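Local structure of iron transport multicopper oxidase FET3 (Saccharomyces cerevisiae, 1ZPU) at residues A[218-229]-A[295-305]; A[344-354]-A[505-514]. The protein oxidises ferrous to ferric iron at the cell surface with four copper ions, reducing oxygen to water, for high-affinity iron uptake, and also oxidises cuprous ions. One frame throughout, in Å; residues are numbered along the deposited sequence.

Contact 1: A[218-229]-A[295-305]. With NAG (2-acetamido-2-deoxy-beta-D-glucopyranose), chain I; NAG (2-acetamido-2-deoxy-beta-D-glucopyranose), chain B.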
# COMPACT_ATOMS: atom_id res chain seq x y z
N ILE A 218 11.88 7.51 -2.10
CA ILE A 218 12.35 8.85 -2.52
C ILE A 218 13.28 9.47 -1.45
O ILE A 218 12.82 9.83 -0.36
CB ILE A 218 11.14 9.80 -2.78
CG1 ILE A 218 10.23 9.27 -3.91
CG2 ILE A 218 11.57 11.26 -3.01
CD1 ILE A 218 10.88 9.08 -5.28
N THR A 219 14.58 9.56 -1.75
CA THR A 219 15.54 10.18 -0.82
C THR A 219 15.18 11.64 -0.55
O THR A 219 14.87 12.42 -1.46
CB THR A 219 17.02 10.14 -1.31
OG1 THR A 219 17.40 8.80 -1.65
CG2 THR A 219 17.97 10.65 -0.24
N THR A 220 15.27 12.02 0.72
CA THR A 220 14.87 13.35 1.14
C THR A 220 16.04 14.13 1.76
O THR A 220 17.08 13.55 2.09
CB THR A 220 13.61 13.25 2.08
OG1 THR A 220 13.06 14.56 2.28
CG2 THR A 220 13.94 12.66 3.42
N GLU A 221 15.89 15.45 1.86
CA GLU A 221 16.80 16.27 2.68
C GLU A 221 16.51 15.95 4.13
O GLU A 221 15.35 15.74 4.51
CB GLU A 221 16.56 17.77 2.47
CG GLU A 221 16.65 18.27 1.03
CD GLU A 221 18.08 18.53 0.54
OE1 GLU A 221 19.05 18.23 1.27
OE2 GLU A 221 18.21 19.05 -0.60
N LYS A 222 17.57 15.92 4.94
CA LYS A 222 17.46 15.62 6.37
C LYS A 222 16.36 16.44 7.05
O LYS A 222 16.41 17.67 7.03
CB LYS A 222 18.80 15.93 7.05
CG LYS A 222 20.00 15.23 6.46
CD LYS A 222 21.10 15.14 7.49
CE LYS A 222 22.18 14.18 7.04
NZ LYS A 222 22.92 13.61 8.20
N ASN A 223 15.37 15.78 7.65
CA ASN A 223 14.41 16.46 8.52
C ASN A 223 14.33 15.77 9.88
O ASN A 223 13.94 14.61 9.96
CB ASN A 223 13.01 16.56 7.89
CG ASN A 223 12.13 17.70 8.48
OD1 ASN A 223 11.97 17.83 9.71
ND2 ASN A 223 11.52 18.50 7.59
N VAL A 224 14.69 16.50 10.93
CA VAL A 224 14.70 15.97 12.29
C VAL A 224 13.32 16.05 12.95
O VAL A 224 12.66 17.07 12.90
CB VAL A 224 15.76 16.72 13.15
CG1 VAL A 224 15.76 16.20 14.57
CG2 VAL A 224 17.14 16.56 12.55
N THR A 225 12.89 14.95 13.57
CA THR A 225 11.64 14.90 14.35
C THR A 225 11.78 14.05 15.60
O THR A 225 12.72 13.26 15.75
CB THR A 225 10.46 14.21 13.59
OG1 THR A 225 10.71 14.16 12.18
CG2 THR A 225 9.10 14.91 13.90
N ASP A 226 10.78 14.17 16.47
CA ASP A 226 10.66 13.30 17.62
C ASP A 226 9.65 12.21 17.35
O ASP A 226 9.66 11.19 18.02
CB ASP A 226 10.20 14.11 18.82
CG ASP A 226 11.19 15.18 19.21
OD1 ASP A 226 10.75 16.22 19.77
OD2 ASP A 226 12.40 14.99 18.96
N MET A 227 8.78 12.41 16.36
CA MET A 227 7.67 11.50 16.14
C MET A 227 7.23 11.36 14.67
O MET A 227 7.20 12.35 13.92
CB MET A 227 6.48 11.93 17.02
CG MET A 227 5.40 10.87 17.12
SD MET A 227 4.02 11.34 18.18
CE MET A 227 4.85 11.59 19.74
N LEU A 228 6.89 10.15 14.25
CA LEU A 228 6.33 9.94 12.91
C LEU A 228 4.90 9.46 12.96
O LEU A 228 4.53 8.73 13.87
CB LEU A 228 7.15 8.93 12.11
CG LEU A 228 8.64 9.18 11.87
CD1 LEU A 228 9.30 7.93 11.31
CD2 LEU A 228 8.86 10.38 10.95
N TYR A 229 4.10 9.87 11.99
CA TYR A 229 2.80 9.26 11.74
C TYR A 229 2.93 8.43 10.45
O TYR A 229 3.09 8.99 9.37
CB TYR A 229 1.72 10.34 11.62
CG TYR A 229 0.30 9.82 11.40
CD1 TYR A 229 -0.51 9.44 12.48
CD2 TYR A 229 -0.22 9.70 10.12
CE1 TYR A 229 -1.80 8.95 12.28
CE2 TYR A 229 -1.50 9.21 9.91
CZ TYR A 229 -2.29 8.85 10.99
OH TYR A 229 -3.56 8.37 10.73
N ASN A 295 2.29 16.54 17.18
CA ASN A 295 3.48 17.20 16.64
C ASN A 295 4.39 16.30 15.82
O ASN A 295 5.57 16.60 15.65
CB ASN A 295 4.28 17.89 17.74
CG ASN A 295 3.46 18.86 18.53
OD1 ASN A 295 2.76 19.70 17.97
ND2 ASN A 295 3.52 18.75 19.86
N PHE A 296 3.83 15.22 15.30
CA PHE A 296 4.55 14.35 14.38
C PHE A 296 4.88 15.13 13.10
O PHE A 296 4.20 16.09 12.76
CB PHE A 296 3.72 13.10 14.03
CG PHE A 296 2.35 13.42 13.49
CD1 PHE A 296 2.15 13.64 12.13
CD2 PHE A 296 1.26 13.54 14.36
CE1 PHE A 296 0.89 13.95 11.64
CE2 PHE A 296 -0.00 13.85 13.87
CZ PHE A 296 -0.19 14.06 12.51
N LEU A 297 5.91 14.68 12.39
CA LEU A 297 6.29 15.25 11.10
C LEU A 297 5.17 15.18 10.06
O LEU A 297 4.61 14.13 9.81
CB LEU A 297 7.51 14.51 10.56
CG LEU A 297 7.99 14.85 9.16
CD1 LEU A 297 8.72 16.20 9.18
CD2 LEU A 297 8.90 13.74 8.68
N ASP A 298 4.86 16.32 9.45
CA ASP A 298 3.95 16.36 8.30
C ASP A 298 4.78 16.15 7.03
O ASP A 298 5.50 17.06 6.59
CB ASP A 298 3.14 17.66 8.23
CG ASP A 298 2.06 17.63 7.15
OD1 ASP A 298 2.11 16.73 6.27
OD2 ASP A 298 1.17 18.51 7.16
N ASP A 299 4.68 14.96 6.47
CA ASP A 299 5.48 14.55 5.32
C ASP A 299 5.26 15.43 4.10
O ASP A 299 6.07 15.40 3.17
CB ASP A 299 5.22 13.09 4.98
CG ASP A 299 3.75 12.79 4.75
OD1 ASP A 299 2.90 13.29 5.53
OD2 ASP A 299 3.42 12.03 3.81
N PHE A 300 4.20 16.24 4.09
CA PHE A 300 3.93 17.17 3.00
C PHE A 300 5.10 18.15 2.77
O PHE A 300 5.35 18.58 1.64
CB PHE A 300 2.61 17.93 3.25
CG PHE A 300 2.26 18.94 2.19
CD1 PHE A 300 1.41 18.60 1.14
CD2 PHE A 300 2.77 20.24 2.24
CE1 PHE A 300 1.08 19.54 0.14
CE2 PHE A 300 2.47 21.16 1.25
CZ PHE A 300 1.61 20.81 0.20
N TYR A 301 5.81 18.50 3.84
CA TYR A 301 6.88 19.49 3.77
C TYR A 301 8.27 18.89 3.55
O TYR A 301 9.27 19.62 3.49
CB TYR A 301 6.85 20.39 5.00
CG TYR A 301 5.60 21.24 5.10
CD1 TYR A 301 4.54 20.86 5.93
CD2 TYR A 301 5.48 22.41 4.36
CE1 TYR A 301 3.39 21.64 6.02
CE2 TYR A 301 4.34 23.19 4.44
CZ TYR A 301 3.30 22.80 5.27
OH TYR A 301 2.17 23.58 5.35
N LEU A 302 8.34 17.56 3.43
CA LEU A 302 9.59 16.88 3.08
C LEU A 302 10.13 17.34 1.71
O LEU A 302 9.36 17.73 0.82
CB LEU A 302 9.41 15.37 3.13
CG LEU A 302 9.89 14.63 4.38
CD1 LEU A 302 10.03 15.51 5.62
CD2 LEU A 302 8.96 13.45 4.64
N GLN A 303 11.46 17.33 1.56
CA GLN A 303 12.08 17.86 0.35
C GLN A 303 12.95 16.81 -0.32
O GLN A 303 14.02 16.48 0.19
CB GLN A 303 12.91 19.10 0.66
CG GLN A 303 12.11 20.21 1.27
CD GLN A 303 12.97 21.30 1.87
OE1 GLN A 303 12.66 21.82 2.94
NE2 GLN A 303 14.05 21.64 1.19
N PRO A 304 12.48 16.26 -1.45
CA PRO A 304 13.24 15.31 -2.26
C PRO A 304 14.67 15.75 -2.50
O PRO A 304 14.93 16.92 -2.77
CB PRO A 304 12.48 15.32 -3.59
CG PRO A 304 11.08 15.56 -3.18
CD PRO A 304 11.13 16.49 -2.01
N TYR A 305 15.61 14.81 -2.39
CA TYR A 305 17.02 15.09 -2.67
C TYR A 305 17.22 15.44 -4.14
O TYR A 305 17.95 16.37 -4.46
CB TYR A 305 17.90 13.89 -2.28
CG TYR A 305 19.38 14.17 -2.32
CD1 TYR A 305 20.00 14.95 -1.33
CD2 TYR A 305 20.18 13.65 -3.34
CE1 TYR A 305 21.36 15.21 -1.36
CE2 TYR A 305 21.54 13.90 -3.38
CZ TYR A 305 22.13 14.68 -2.39
OH TYR A 305 23.49 14.94 -2.44
C1 NAG I . 11.07 19.80 8.05
C2 NAG I . 11.21 20.54 6.73
C3 NAG I . 10.58 21.95 6.78
C4 NAG I . 9.34 22.14 7.66
C5 NAG I . 9.16 21.04 8.72
C6 NAG I . 7.70 20.80 9.06
C7 NAG I . 13.28 19.87 5.46
C8 NAG I . 12.59 18.69 4.80
N2 NAG I . 12.63 20.61 6.38
O3 NAG I . 10.23 22.36 5.48
O4 NAG I . 9.48 23.44 8.24
O5 NAG I . 9.68 19.80 8.29
O6 NAG I . 7.52 19.48 9.54
O7 NAG I . 14.43 20.15 5.13
C1 NAG B . 8.29 24.24 8.56
C2 NAG B . 8.34 25.66 7.93
C3 NAG B . 7.26 25.87 6.84
C4 NAG B . 5.86 25.37 7.23
C5 NAG B . 5.95 24.52 8.50
C6 NAG B . 4.66 23.77 8.86
C7 NAG B . 9.18 27.49 9.47
C8 NAG B . 9.29 27.52 11.01
N2 NAG B . 8.21 26.71 8.96
O3 NAG B . 7.64 25.23 5.64
O4 NAG B . 4.99 26.46 7.41
O5 NAG B . 7.03 23.61 8.33
O6 NAG B . 4.76 23.32 10.20
O7 NAG B . 9.96 28.19 8.78
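Three backbone hydrogen bonds tie residues 218-229 to 295-305, one near Phe-296 and two around Pro-304. Tyr-305 N gives its hydrogen to Thr-219 O over 2.7 Å (N-H...O 173°), and Glu-221 N reaches Gln-303 O, also 2.7 Å away. Thr-220 and Pro-304 thereby form a single beta bridge. At the other end Leu-297 N binds Met-227 O at 3.1 Å.

Strand 218-225 is the outermost strand of a six-stranded sheet in the second plastocyanin-like domain; its backbone pairs with strand 210-215, and the incoming segment belongs to the connection running on to strand 316-326.

Apolar packing engages Phe-296 and Leu-297. Tyr-229 CB sits over one face of the Phe-296 ring, 3.7 Å from its centroid, while the two rings lie obliquely, their planes 33° apart. With CG anti to the backbone N (chi1 -178°), the Tyr-229 ring extends beyond this contact, and its hydroxyl is hydrogen-bonded to Asp-257. Leu-297 crosses Thr-225 at roughly a right angle, its CB 3.7 Å from the methyl Thr-225 CG2, and its CD2 lies alongside Leu-228 CD2.

Sugar contacts start at Asn-223, whose ND2 is covalently bonded to C1 of the first NAG. Leu-297 CD1 lies 3.5 Å from O6 of this sugar. The second NAG puts C6 over one face of the Tyr-301 ring, toward its rim, and Phe-300 CD2 covers the opposite face.

Contact 2: A[344-354]-A[505-514]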
# COMPACT_ATOMS: atom_id res chain seq x y z
N PRO A 344 -13.77 -7.15 -13.32
CA PRO A 344 -14.30 -7.58 -14.60
C PRO A 344 -14.08 -9.08 -14.87
O PRO A 344 -13.38 -9.76 -14.11
CB PRO A 344 -13.51 -6.73 -15.59
CG PRO A 344 -12.24 -6.43 -14.92
CD PRO A 344 -12.43 -6.55 -13.45
N LYS A 345 -14.70 -9.58 -15.94
CA LYS A 345 -14.59 -10.99 -16.33
C LYS A 345 -13.24 -11.34 -16.97
O LYS A 345 -12.85 -12.51 -17.03
CB LYS A 345 -15.73 -11.38 -17.28
CG LYS A 345 -16.99 -11.90 -16.57
CD LYS A 345 -18.20 -11.95 -17.50
CE LYS A 345 -19.49 -11.74 -16.71
NZ LYS A 345 -20.48 -10.94 -17.51
N VAL A 346 -12.55 -10.31 -17.46
CA VAL A 346 -11.24 -10.45 -18.08
C VAL A 346 -10.33 -9.33 -17.56
O VAL A 346 -10.73 -8.16 -17.57
CB VAL A 346 -11.32 -10.38 -19.65
CG1 VAL A 346 -9.96 -10.66 -20.28
CG2 VAL A 346 -12.36 -11.35 -20.19
N PRO A 347 -9.11 -9.69 -17.10
CA PRO A 347 -8.16 -8.73 -16.52
C PRO A 347 -7.94 -7.55 -17.46
O PRO A 347 -7.85 -7.75 -18.66
CB PRO A 347 -6.87 -9.54 -16.44
CG PRO A 347 -7.29 -10.96 -16.40
CD PRO A 347 -8.58 -11.06 -17.12
N THR A 348 -7.85 -6.35 -16.90
CA THR A 348 -7.68 -5.13 -17.70
C THR A 348 -6.60 -5.28 -18.76
O THR A 348 -6.87 -5.10 -19.95
CB THR A 348 -7.34 -3.90 -16.82
OG1 THR A 348 -8.19 -3.88 -15.66
CG2 THR A 348 -7.52 -2.61 -17.61
N LEU A 349 -5.39 -5.63 -18.32
CA LEU A 349 -4.24 -5.79 -19.23
C LEU A 349 -4.51 -6.78 -20.37
O LEU A 349 -4.15 -6.53 -21.52
CB LEU A 349 -2.98 -6.17 -18.45
CG LEU A 349 -1.65 -6.34 -19.19
CD1 LEU A 349 -1.20 -5.07 -19.88
CD2 LEU A 349 -0.60 -6.79 -18.21
N MET A 350 -5.15 -7.90 -20.04
CA MET A 350 -5.47 -8.92 -21.02
C MET A 350 -6.37 -8.39 -22.15
O MET A 350 -6.26 -8.85 -23.30
CB MET A 350 -6.08 -10.14 -20.33
CG MET A 350 -5.05 -11.16 -19.85
SD MET A 350 -3.89 -10.57 -18.59
CE MET A 350 -3.25 -12.13 -17.98
N THR A 351 -7.24 -7.43 -21.83
CA THR A 351 -8.10 -6.86 -22.87
C THR A 351 -7.35 -5.84 -23.71
O THR A 351 -7.51 -5.82 -24.93
CB THR A 351 -9.50 -6.35 -22.39
OG1 THR A 351 -9.48 -4.93 -22.21
CG2 THR A 351 -9.97 -7.05 -21.12
N VAL A 352 -6.51 -5.01 -23.08
CA VAL A 352 -5.67 -4.08 -23.86
C VAL A 352 -4.73 -4.82 -24.83
O VAL A 352 -4.51 -4.37 -25.97
CB VAL A 352 -4.91 -3.01 -22.99
CG1 VAL A 352 -5.08 -3.24 -21.52
CG2 VAL A 352 -3.43 -2.90 -23.37
N LEU A 353 -4.22 -5.97 -24.40
CA LEU A 353 -3.33 -6.76 -25.24
C LEU A 353 -4.03 -7.56 -26.34
O LEU A 353 -3.37 -8.25 -27.12
CB LEU A 353 -2.45 -7.67 -24.39
CG LEU A 353 -1.40 -6.92 -23.57
CD1 LEU A 353 -0.65 -7.87 -22.66
CD2 LEU A 353 -0.43 -6.14 -24.46
N SER A 354 -5.35 -7.48 -26.41
CA SER A 354 -6.08 -8.20 -27.46
C SER A 354 -7.25 -7.42 -28.08
O SER A 354 -8.08 -8.00 -28.77
CB SER A 354 -6.56 -9.57 -26.95
OG SER A 354 -7.35 -9.42 -25.79
N VAL A 505 -9.98 -18.51 -16.31
CA VAL A 505 -10.23 -17.08 -16.53
C VAL A 505 -9.76 -16.74 -17.94
O VAL A 505 -8.63 -17.06 -18.33
CB VAL A 505 -9.45 -16.19 -15.50
CG1 VAL A 505 -9.55 -14.71 -15.87
CG2 VAL A 505 -9.97 -16.42 -14.09
N ALA A 506 -10.62 -16.08 -18.72
CA ALA A 506 -10.31 -15.81 -20.12
C ALA A 506 -9.25 -14.71 -20.29
O ALA A 506 -9.01 -13.90 -19.39
CB ALA A 506 -11.58 -15.45 -20.88
N THR A 507 -8.63 -14.72 -21.47
CA THR A 507 -7.86 -13.57 -21.98
C THR A 507 -8.49 -13.06 -23.29
O THR A 507 -7.95 -13.25 -24.39
CB THR A 507 -6.38 -13.88 -22.18
OG1 THR A 507 -5.80 -12.82 -22.95
CG2 THR A 507 -6.17 -15.24 -22.93
N GLU A 508 -9.65 -12.41 -23.17
CA GLU A 508 -10.42 -11.97 -24.32
C GLU A 508 -10.51 -10.44 -24.42
O GLU A 508 -9.49 -9.79 -24.65
CB GLU A 508 -11.79 -12.64 -24.30
CG GLU A 508 -11.72 -14.16 -24.57
CD GLU A 508 -13.09 -14.84 -24.57
OE1 GLU A 508 -13.70 -14.93 -23.47
OE2 GLU A 508 -13.53 -15.30 -25.65
N GLY A 509 -11.70 -9.87 -24.25
CA GLY A 509 -11.87 -8.42 -24.34
C GLY A 509 -13.00 -7.90 -23.47
O GLY A 509 -13.93 -7.26 -23.96
N ASN A 510 -12.88 -8.17 -22.17
CA ASN A 510 -13.95 -7.96 -21.19
C ASN A 510 -15.30 -8.60 -21.57
O ASN A 510 -16.02 -8.12 -22.46
CB ASN A 510 -14.11 -6.49 -20.85
CG ASN A 510 -14.94 -6.28 -19.61
OD1 ASN A 510 -15.70 -7.17 -19.19
ND2 ASN A 510 -14.82 -5.11 -19.01
N ALA A 511 -15.61 -9.68 -20.86
CA ALA A 511 -16.72 -10.57 -21.16
C ALA A 511 -16.58 -11.08 -22.60
O ALA A 511 -15.82 -12.02 -22.83
CB ALA A 511 -18.07 -9.88 -20.91
N ALA A 512 -17.24 -10.40 -23.55
CA ALA A 512 -17.47 -10.90 -24.92
C ALA A 512 -16.23 -11.39 -25.67
O ALA A 512 -15.13 -10.85 -25.53
CB ALA A 512 -18.27 -9.87 -25.78
N ALA A 513 -16.45 -12.41 -26.51
CA ALA A 513 -15.39 -13.18 -27.16
C ALA A 513 -14.76 -12.45 -28.35
O ALA A 513 -14.94 -12.87 -29.50
CB ALA A 513 -15.94 -14.55 -27.61
N ASN A 514 -14.02 -11.38 -28.07
CA ASN A 514 -13.35 -10.59 -29.12
C ASN A 514 -14.26 -10.35 -30.33
O ASN A 514 -13.79 -10.36 -31.47
CB ASN A 514 -12.08 -11.31 -29.62
CG ASN A 514 -10.86 -11.09 -28.74
OD1 ASN A 514 -10.97 -10.69 -27.56
ND2 ASN A 514 -9.68 -11.35 -29.30
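Val-346 projects its branched side chain into the bend of residues 506-511, and its two methyls meet different parts of that backbone. CG1, anti to the backbone N (chi1 -175°), points at Glu-508 N and Ala-506 O, the latter 3.5 Å away; CG2 lies 3.7 Å from Ala-511 N and also touches Ala-506 CB. Without the two methyls, as with an alanine here, a gap would probably open against Ala-506, Glu-508 and Ala-511, leaving the bend less firmly fixed. Beside it, Thr-351 CB packs 3.7 Å from Gly-509 CA, and Met-350 CG meets Thr-507 OG1 at 3.6 Å, those two side chains crossing at about a right angle. Pro-347 CD rests 4.0 Å from Val-505 CG1, while the aliphatic part of Lys-345 puts CD the same distance from Ala-511 CB.

Ser-354 OG lies near Glu-508 O, an approach too short to be relied on at this resolution, and 2.8 Å from Met-350 O.

In the next shell, Pro-347 occupies the N-cap position of helix 348-352, whose turn presents Met-350 and Thr-351 to the bend. Lys-345 NZ is hydrogen-bonded to Leu-521 O. Here the irregular chain after helix 494-502 packs against the third plastocyanin-like domain. Leu-349, Val-352 and Leu-353 pack on Ile-484 of helix 481-486, Thr-348 and Leu-349 on Val-458 of strand 457-463, and Thr-348 on Val-476 and Val-478 of strand 474-479.

Contact 1 closes before contact 2 opens along the chain, and the two lie on opposite sides of its centre, their centres about 43 Å apart and their nearest atoms about 23 Å apart. They share no strand or helix. Residues 218-229 belong to the second plastocyanin-like domain, residues 344-354 to the range of the third, and the connection through 295-305 leads from one toward the other; its Asp-298 and Asp-299 are bound by salt bridges to Arg-406, Arg-436 and Arg-442, in the third range. The chain after helix 494-502 returns at contact 2 to the start of the third range. Both contacts thus join a domain to an irregular linking or C-terminal segment, with glycans nearby.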